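Local coordinates for arginine 3rd transport system periplasmic binding protein (Legionella pneumophila subsp. pneumophila str. Philadelphia 1, PDB 3KZG), which probably binds arginine in the periplasm and delivers it to an ABC-type transport system for uptake into the cell, at residues A[8-20]-A[156-168]. Residues are numbered along the deposited sequence; the frame is centred on the assembly and turned at random.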
loop_
_atom_site.group_PDB
_atom_site.type_symbol
_atom_site.label_atom_id
_atom_site.label_comp_id
_atom_site.label_asym_id
_atom_site.label_seq_id
_atom_site.Cartn_x
_atom_site.Cartn_y
_atom_site.Cartn_z
ATOM N N GLY A 8 13.140 -0.353 -32.590
ATOM C CA GLY A 8 12.357 0.398 -33.547
ATOM C C GLY A 8 11.054 0.812 -32.890
ATOM O O GLY A 8 10.454 0.029 -32.153
ATOM N N THR A 9 10.630 2.049 -33.137
ATOM C CA THR A 9 9.383 2.577 -32.585
ATOM C C THR A 9 8.778 3.474 -33.659
ATOM O O THR A 9 9.493 3.930 -34.550
ATOM C CB THR A 9 9.641 3.399 -31.304
ATOM O OG1 THR A 9 8.388 3.787 -30.723
ATOM C CG2 THR A 9 10.460 4.642 -31.621
ATOM N N SER A 10 7.473 3.725 -33.598
ATOM C CA SER A 10 6.844 4.561 -34.616
ATOM C C SER A 10 7.266 6.017 -34.480
ATOM O O SER A 10 7.893 6.404 -33.491
ATOM C CB SER A 10 5.320 4.454 -34.548
ATOM O OG SER A 10 4.820 5.048 -33.372
ATOM N N LYS A 11 6.909 6.819 -35.479
ATOM C CA LYS A 11 7.269 8.231 -35.491
ATOM C C LYS A 11 6.311 9.176 -34.778
ATOM O O LYS A 11 6.730 10.212 -34.274
ATOM C CB LYS A 11 7.452 8.708 -36.937
ATOM C CG LYS A 11 8.793 8.325 -37.539
ATOM C CD LYS A 11 8.900 8.752 -38.992
ATOM C CE LYS A 11 10.325 8.578 -39.510
ATOM N NZ LYS A 11 10.423 8.825 -40.977
ATOM N N PHE A 12 5.031 8.837 -34.725
ATOM C CA PHE A 12 4.093 9.737 -34.077
ATOM C C PHE A 12 2.808 9.064 -33.609
ATOM O O PHE A 12 1.956 8.663 -34.410
ATOM C CB PHE A 12 3.757 10.892 -35.033
ATOM C CG PHE A 12 3.006 12.022 -34.385
ATOM C CD1 PHE A 12 3.603 12.797 -33.394
ATOM C CD2 PHE A 12 1.696 12.306 -34.759
ATOM C CE1 PHE A 12 2.904 13.841 -32.783
ATOM C CE2 PHE A 12 0.988 13.345 -34.155
ATOM C CZ PHE A 12 1.595 14.116 -33.165
ATOM N N ASN A 13 2.678 8.928 -32.299
ATOM C CA ASN A 13 1.475 8.346 -31.723
ATOM C C ASN A 13 1.477 8.600 -30.231
ATOM O O ASN A 13 1.461 7.670 -29.428
ATOM C CB ASN A 13 1.382 6.844 -32.004
ATOM C CG ASN A 13 0.086 6.236 -31.484
ATOM O OD1 ASN A 13 -0.984 6.844 -31.591
ATOM N ND2 ASN A 13 0.173 5.029 -30.928
ATOM N N PRO A 14 1.518 9.881 -29.842
ATOM C CA PRO A 14 1.515 10.227 -28.420
ATOM C C PRO A 14 0.296 9.567 -27.782
ATOM O O PRO A 14 -0.721 9.362 -28.448
ATOM C CB PRO A 14 1.426 11.755 -28.441
ATOM C CG PRO A 14 0.695 12.039 -29.736
ATOM C CD PRO A 14 1.362 11.080 -30.683
ATOM N N PRO A 15 0.369 9.241 -26.482
ATOM C CA PRO A 15 1.504 9.452 -25.582
ATOM C C PRO A 15 2.532 8.321 -25.549
ATOM O O PRO A 15 3.373 8.293 -24.655
ATOM C CB PRO A 15 0.825 9.614 -24.232
ATOM C CG PRO A 15 -0.247 8.578 -24.322
ATOM C CD PRO A 15 -0.811 8.782 -25.722
ATOM N N PHE A 16 2.462 7.395 -26.505
ATOM C CA PHE A 16 3.398 6.263 -26.545
ATOM C C PHE A 16 4.796 6.672 -27.021
ATOM O O PHE A 16 5.801 6.338 -26.395
ATOM C CB PHE A 16 2.816 5.149 -27.419
ATOM C CG PHE A 16 1.542 4.576 -26.874
ATOM C CD1 PHE A 16 1.572 3.648 -25.838
ATOM C CD2 PHE A 16 0.306 5.012 -27.350
ATOM C CE1 PHE A 16 0.386 3.158 -25.279
ATOM C CE2 PHE A 16 -0.885 4.530 -26.798
ATOM C CZ PHE A 16 -0.840 3.599 -25.758
ATOM N N GLU A 17 4.858 7.383 -28.139
ATOM C CA GLU A 17 6.131 7.885 -28.643
ATOM C C GLU A 17 5.915 8.949 -29.704
ATOM O O GLU A 17 4.915 8.950 -30.416
ATOM C CB GLU A 17 7.017 6.772 -29.221
ATOM C CG GLU A 17 6.471 6.078 -30.448
ATOM C CD GLU A 17 5.740 4.808 -30.100
ATOM O OE1 GLU A 17 5.870 4.369 -28.940
ATOM O OE2 GLU A 17 5.050 4.247 -30.977
ATOM N N VAL A 18 6.876 9.856 -29.787
ATOM C CA VAL A 18 6.855 10.935 -30.754
ATOM C C VAL A 18 8.301 11.207 -31.155
ATOM O O VAL A 18 9.173 11.405 -30.305
ATOM C CB VAL A 18 6.276 12.209 -30.145
ATOM C CG1 VAL A 18 4.785 12.067 -29.896
ATOM C CG2 VAL A 18 6.976 12.467 -28.865
ATOM N N TRP A 19 8.542 11.204 -32.457
ATOM C CA TRP A 19 9.866 11.452 -33.010
ATOM C C TRP A 19 9.936 12.915 -33.464
ATOM O O TRP A 19 9.074 13.373 -34.216
ATOM C CB TRP A 19 10.082 10.515 -34.193
ATOM C CG TRP A 19 11.330 10.752 -34.962
ATOM C CD1 TRP A 19 12.607 10.502 -34.555
ATOM C CD2 TRP A 19 11.420 11.251 -36.301
ATOM N NE1 TRP A 19 13.491 10.810 -35.564
ATOM C CE2 TRP A 19 12.790 11.274 -36.644
ATOM C CE3 TRP A 19 10.475 11.682 -37.242
ATOM C CZ2 TRP A 19 13.240 11.709 -37.897
ATOM C CZ3 TRP A 19 10.926 12.115 -38.491
ATOM C CH2 TRP A 19 12.299 12.125 -38.803
ATOM N N SER A 20 10.956 13.634 -32.999
ATOM C CA SER A 20 11.151 15.047 -33.348
ATOM C C SER A 20 12.451 15.280 -34.127
ATOM O O SER A 20 13.063 16.347 -34.025
ATOM C CB SER A 20 11.180 15.908 -32.079
ATOM O OG SER A 20 10.008 15.730 -31.301
ATOM N N LEU A 156 -10.832 5.308 -35.411
ATOM C CA LEU A 156 -10.705 4.295 -34.369
ATOM C C LEU A 156 -9.202 4.162 -34.159
ATOM O O LEU A 156 -8.475 3.778 -35.075
ATOM C CB LEU A 156 -11.307 2.953 -34.828
ATOM C CG LEU A 156 -11.212 1.795 -33.820
ATOM C CD1 LEU A 156 -11.851 2.202 -32.498
ATOM C CD2 LEU A 156 -11.904 0.561 -34.381
HETATM N N MSE A 157 -8.745 4.518 -32.959
HETATM C CA MSE A 157 -7.331 4.473 -32.602
HETATM C C MSE A 157 -7.151 3.961 -31.175
HETATM O O MSE A 157 -8.122 3.584 -30.524
HETATM C CB MSE A 157 -6.715 5.877 -32.733
HETATM C CG MSE A 157 -7.330 6.945 -31.823
HETATM SE SE MSE A 157 -6.635 8.752 -32.111
HETATM C CE MSE A 157 -7.416 9.104 -33.872
ATOM N N ASP A 158 -5.909 3.938 -30.701
ATOM C CA ASP A 158 -5.621 3.489 -29.343
ATOM C C ASP A 158 -6.382 4.377 -28.350
ATOM O O ASP A 158 -6.485 5.594 -28.542
ATOM C CB ASP A 158 -4.117 3.580 -29.046
ATOM C CG ASP A 158 -3.262 2.797 -30.040
ATOM O OD1 ASP A 158 -3.488 1.581 -30.213
ATOM O OD2 ASP A 158 -2.349 3.401 -30.643
ATOM N N TYR A 159 -6.909 3.765 -27.295
ATOM C CA TYR A 159 -7.651 4.488 -26.269
ATOM C C TYR A 159 -6.849 5.630 -25.630
ATOM O O TYR A 159 -7.344 6.757 -25.542
ATOM C CB TYR A 159 -8.123 3.516 -25.182
ATOM C CG TYR A 159 -8.743 4.203 -23.985
ATOM C CD1 TYR A 159 -9.945 4.902 -24.105
ATOM C CD2 TYR A 159 -8.109 4.188 -22.743
ATOM C CE1 TYR A 159 -10.502 5.576 -23.021
ATOM C CE2 TYR A 159 -8.655 4.860 -21.647
ATOM C CZ TYR A 159 -9.851 5.552 -21.795
ATOM O OH TYR A 159 -10.392 6.232 -20.731
ATOM N N GLU A 160 -5.621 5.350 -25.186
ATOM C CA GLU A 160 -4.804 6.390 -24.560
ATOM C C GLU A 160 -4.398 7.472 -25.562
ATOM O O GLU A 160 -4.115 8.608 -25.171
ATOM C CB GLU A 160 -3.538 5.812 -23.916
ATOM C CG GLU A 160 -3.757 4.941 -22.682
ATOM C CD GLU A 160 -4.566 5.621 -21.591
ATOM O OE1 GLU A 160 -4.567 6.866 -21.521
ATOM O OE2 GLU A 160 -5.199 4.900 -20.793
ATOM N N ALA A 161 -4.348 7.117 -26.843
ATOM C CA ALA A 161 -4.000 8.085 -27.884
ATOM C C ALA A 161 -5.198 9.006 -28.092
ATOM O O ALA A 161 -5.041 10.208 -28.294
ATOM C CB ALA A 161 -3.660 7.369 -29.197
ATOM N N ALA A 162 -6.394 8.428 -28.047
ATOM C CA ALA A 162 -7.629 9.191 -28.221
ATOM C C ALA A 162 -7.802 10.186 -27.081
ATOM O O ALA A 162 -8.147 11.346 -27.306
ATOM C CB ALA A 162 -8.831 8.249 -28.279
ATOM N N LYS A 163 -7.559 9.728 -25.858
ATOM C CA LYS A 163 -7.678 10.586 -24.685
ATOM C C LYS A 163 -6.653 11.712 -24.745
ATOM O O LYS A 163 -6.941 12.847 -24.369
ATOM C CB LYS A 163 -7.472 9.778 -23.402
ATOM C CG LYS A 163 -8.659 8.926 -23.003
ATOM C CD LYS A 163 -8.591 8.596 -21.521
ATOM C CE LYS A 163 -8.628 9.863 -20.677
ATOM N NZ LYS A 163 -8.525 9.556 -19.223
ATOM N N TYR A 164 -5.452 11.384 -25.210
ATOM C CA TYR A 164 -4.391 12.374 -25.336
ATOM C C TYR A 164 -4.861 13.530 -26.224
ATOM O O TYR A 164 -4.816 14.694 -25.829
ATOM C CB TYR A 164 -3.147 11.734 -25.962
ATOM C CG TYR A 164 -2.091 12.737 -26.349
ATOM C CD1 TYR A 164 -1.159 13.189 -25.418
ATOM C CD2 TYR A 164 -2.056 13.276 -27.637
ATOM C CE1 TYR A 164 -0.218 14.156 -25.756
ATOM C CE2 TYR A 164 -1.117 14.246 -27.983
ATOM C CZ TYR A 164 -0.204 14.680 -27.034
ATOM O OH TYR A 164 0.712 15.652 -27.345
ATOM N N TRP A 165 -5.317 13.192 -27.424
ATOM C CA TRP A 165 -5.769 14.193 -28.371
ATOM C C TRP A 165 -6.931 15.042 -27.893
ATOM O O TRP A 165 -6.956 16.249 -28.127
ATOM C CB TRP A 165 -6.112 13.535 -29.710
ATOM C CG TRP A 165 -4.887 13.103 -30.439
ATOM C CD1 TRP A 165 -4.447 11.824 -30.626
ATOM C CD2 TRP A 165 -3.886 13.958 -31.000
ATOM N NE1 TRP A 165 -3.231 11.829 -31.264
ATOM C CE2 TRP A 165 -2.863 13.128 -31.505
ATOM C CE3 TRP A 165 -3.755 15.350 -31.123
ATOM C CZ2 TRP A 165 -1.720 13.641 -32.123
ATOM C CZ3 TRP A 165 -2.612 15.863 -31.742
ATOM C CH2 TRP A 165 -1.613 15.007 -32.232
HETATM N N MSE A 166 -7.896 14.436 -27.216
HETATM C CA MSE A 166 -9.011 15.236 -26.759
HETATM C C MSE A 166 -8.605 16.216 -25.669
HETATM O O MSE A 166 -9.254 17.240 -25.477
HETATM C CB MSE A 166 -10.141 14.363 -26.255
HETATM C CG MSE A 166 -11.320 15.194 -25.837
HETATM SE SE MSE A 166 -12.770 14.084 -25.373
HETATM C CE MSE A 166 -12.280 13.703 -23.532
ATOM N N ALA A 167 -7.521 15.914 -24.966
ATOM C CA ALA A 167 -7.057 16.791 -23.904
ATOM C C ALA A 167 -5.791 17.546 -24.299
ATOM O O ALA A 167 -5.149 18.169 -23.456
ATOM C CB ALA A 167 -6.806 15.983 -22.637
ATOM N N SER A 168 -5.437 17.505 -25.578
ATOM C CA SER A 168 -4.230 18.186 -26.033
ATOM C C SER A 168 -4.438 19.158 -27.190
ATOM O O SER A 168 -3.589 20.010 -27.450
ATOM C CB SER A 168 -3.166 17.151 -26.416
ATOM O OG SER A 168 -2.798 16.368 -25.294
HETATM O O HOH W 1 -3.339 5.524 -32.104
HETATM O O HOH W 2 -1.456 9.594 -31.042
#
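This contact lies where the two lobes of a periplasmic binding protein meet: N13, P14, P15 and F16, a turn from one lobe, are set against the end of strand 154-158 and helix 159-166 of the other. N13 ND2 donates to D158 OD2 at 3.0 Å, with an N-H...O angle of 157°. The N-H comes at OD2 from almost straight ahead of the C-O bond, and OD2 sits slightly out of the amide plane. The amide and carboxylate planes are turned well away from each other. CG of N13 is anti to the backbone N (chi1 -176°), which swings the amide across to D158. The other carboxylate oxygen, D158 OD1, is bonded to Y121 OH. Two waters donate to N13 OD1. One also donates to D158 OD2. The other donates to P14 O and accepts from W165 NE1 at 2.9 Å, so it links the turn to the helix.

Family 3 solute-binding proteins have two α/β lobes that close on the ligand like a Venus flytrap. N13 and D158 bridge the lobes in this structure, consistent with a closed or nearly closed form. The peptide bond between P14 and P15 is cis. P14 sets CB over one face of the Y164 ring, a CH-pi contact 3.7 Å from the centroid. S168 OG lies over the opposite face. P14 O also receives a CA-H...O contact from A161. P15 CD packs on E160 O at 3.4 Å and on Y164 CB.

F12 approaches the rim of the W165 indole, CE2 to CZ2 3.4 Å, with the ring planes at 64°. Neither ring lies over the other. The F16 ring packs obliquely against D158 CB and E160 CB, with CZ 3.9 Å from E160 CB, and makes an edge-to-face pair with Y193.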